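BH0493 protein (Bacillus halodurans C-125, PDB 2QEE) binds zinc and is a putative member of the amidohydrolase superfamily whose reaction is not established. Local coordinates at residues Arg112-Gln115 and Val116-Tyr120. Numbering follows the deposited sequence. Where two conformers were deposited one is given.
Sequences RDLQ and VYREY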
loop_
_atom_site.group_PDB
_atom_site.type_symbol
_atom_site.label_atom_id
_atom_site.label_comp_id
_atom_site.label_asym_id
_atom_site.label_seq_id
_atom_site.Cartn_x
_atom_site.Cartn_y
_atom_site.Cartn_z
ATOM N N ARG C 112 29.112 23.771 0.528
ATOM C CA ARG C 112 28.179 24.047 1.633
ATOM C C ARG C 112 28.188 25.509 2.058
ATOM O O ARG C 112 27.931 25.809 3.219
ATOM C CB ARG C 112 28.458 23.172 2.843
ATOM C CG ARG C 112 28.648 21.691 2.481
ATOM C CD ARG C 112 28.862 20.813 3.701
ATOM N NE ARG C 112 28.907 19.418 3.291
ATOM C CZ ARG C 112 28.976 18.396 4.139
ATOM N NH1 ARG C 112 29.047 18.617 5.469
ATOM N NH2 ARG C 112 28.987 17.148 3.644
ATOM N N ASP C 113 28.468 26.390 1.110
ATOM C CA ASP C 113 28.685 27.818 1.433
ATOM C C ASP C 113 27.407 28.617 1.264
ATOM O O ASP C 113 27.176 29.226 0.236
ATOM C CB ASP C 113 29.819 28.355 0.559
ATOM C CG ASP C 113 30.355 29.699 1.042
ATOM O OD1 ASP C 113 29.677 30.384 1.832
ATOM O OD2 ASP C 113 31.455 30.062 0.585
ATOM N N LEU C 114 26.580 28.622 2.308
ATOM C CA LEU C 114 25.282 29.255 2.280
ATOM C C LEU C 114 25.411 30.781 2.028
ATOM O O LEU C 114 24.573 31.370 1.344
ATOM C CB LEU C 114 24.518 28.925 3.565
ATOM C CG LEU C 114 23.085 29.366 3.758
ATOM C CD1 LEU C 114 22.137 28.889 2.656
ATOM C CD2 LEU C 114 22.566 28.947 5.170
ATOM N N GLN C 115 26.462 31.398 2.573
ATOM C CA GLN C 115 26.654 32.827 2.316
ATOM C C GLN C 115 26.914 33.090 0.841
ATOM O O GLN C 115 26.340 34.041 0.290
ATOM C CB GLN C 115 27.736 33.452 3.210
ATOM C CG GLN C 115 27.270 33.707 4.638
ATOM C CD GLN C 115 25.921 34.453 4.745
ATOM O OE1 GLN C 115 24.961 33.910 5.267
ATOM N NE2 GLN C 115 25.859 35.702 4.251
ATOM N N VAL C 116 27.695 32.249 0.187
ATOM C CA VAL C 116 27.867 32.372 -1.277
ATOM C C VAL C 116 26.566 32.128 -2.054
ATOM O O VAL C 116 26.266 32.847 -3.009
ATOM C CB VAL C 116 29.065 31.550 -1.769
ATOM C CG1 VAL C 116 29.077 31.386 -3.293
ATOM C CG2 VAL C 116 30.385 32.219 -1.271
ATOM N N TYR C 117 25.729 31.181 -1.580
ATOM C CA TYR C 117 24.453 30.938 -2.254
ATOM C C TYR C 117 23.541 32.165 -2.194
ATOM O O TYR C 117 22.912 32.557 -3.190
ATOM C CB TYR C 117 23.732 29.655 -1.706
ATOM C CG TYR C 117 24.577 28.380 -1.596
ATOM C CD1 TYR C 117 25.652 28.120 -2.474
ATOM C CD2 TYR C 117 24.267 27.399 -0.605
ATOM C CE1 TYR C 117 26.416 26.940 -2.350
ATOM C CE2 TYR C 117 25.005 26.253 -0.472
ATOM C CZ TYR C 117 26.079 26.016 -1.358
ATOM O OH TYR C 117 26.861 24.900 -1.229
ATOM N N ARG C 118 23.504 32.801 -1.035
ATOM C CA ARG C 118 22.655 33.944 -0.838
ATOM C C ARG C 118 23.072 35.070 -1.771
ATOM O O ARG C 118 22.206 35.768 -2.308
ATOM C CB ARG C 118 22.703 34.399 0.618
ATOM C CG ARG C 118 21.918 33.495 1.569
ATOM C CD ARG C 118 22.259 33.739 3.043
ATOM N NE ARG C 118 21.299 32.996 3.883
ATOM C CZ ARG C 118 21.566 32.480 5.084
ATOM N NH1 ARG C 118 22.756 32.653 5.656
ATOM N NH2 ARG C 118 20.606 31.814 5.729
ATOM N N GLU C 119 24.377 35.206 -1.993
ATOM C CA GLU C 119 24.885 36.274 -2.904
ATOM C C GLU C 119 24.301 36.194 -4.314
ATOM O O GLU C 119 24.058 37.212 -4.949
ATOM C CB GLU C 119 26.415 36.288 -2.971
ATOM C CG GLU C 119 27.136 36.628 -1.653
ATOM C CD GLU C 119 28.665 36.395 -1.703
ATOM O OE1 GLU C 119 29.308 36.520 -0.636
ATOM O OE2 GLU C 119 29.218 36.088 -2.783
ATOM N N TYR C 120 24.054 34.973 -4.796
ATOM C CA TYR C 120 23.493 34.760 -6.103
ATOM C C TYR C 120 22.165 35.472 -6.247
ATOM O O TYR C 120 21.881 36.112 -7.266
ATOM C CB TYR C 120 23.342 33.237 -6.364
ATOM C CG TYR C 120 22.583 32.890 -7.642
ATOM C CD1 TYR C 120 23.246 32.633 -8.841
ATOM C CD2 TYR C 120 21.193 32.819 -7.642
ATOM C CE1 TYR C 120 22.506 32.325 -10.027
ATOM C CE2 TYR C 120 20.469 32.525 -8.785
ATOM C CZ TYR C 120 21.139 32.255 -9.964
ATOM O OH TYR C 120 20.357 31.981 -11.059
#
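Asp113 O is gripped from two sides of one residue: it accepts a hydrogen bond from Tyr117 N at 3.0 Å and lies 3.2 Å above the centre of one face of the Tyr117 ring. This is a worked example of an N-capped helix start, the first turn of helix 114-122. Asp113 is the N-cap, and its OD1 accepts from Val116 N at 3.2 Å, the donor standing well above the carboxylate plane. With CG anti to the carbonyl carbon (chi1 -49°), the Tyr117 ring is turned back along the start of the helix. The phenol oxygen ends 3.1 Å from Arg112 N and is hydrogen-bonded to Asp108 O in the preceding loop. Without the phenol, as with an alanine here, Asp108 O is likely to lose this partner and Asp113 O the ring that covers it. On the buried side Leu114 fits against helices 44-48 and 73-86, where Arg118 forms salt bridges through NE to Asp45 and NH1 to Asp78, tying three helices together. In the given one of two Gln115 conformers, and so less certainly, NH1 of Arg118 also donates a hydrogen bond to Gln115 OE1, linking side chains three residues apart along the first turn; the amide and guanidinium planes are 53° apart. Leu114 CD2 lies over one face of that guanidinium, toward its rim, 3.5 Å from Arg118 NH2.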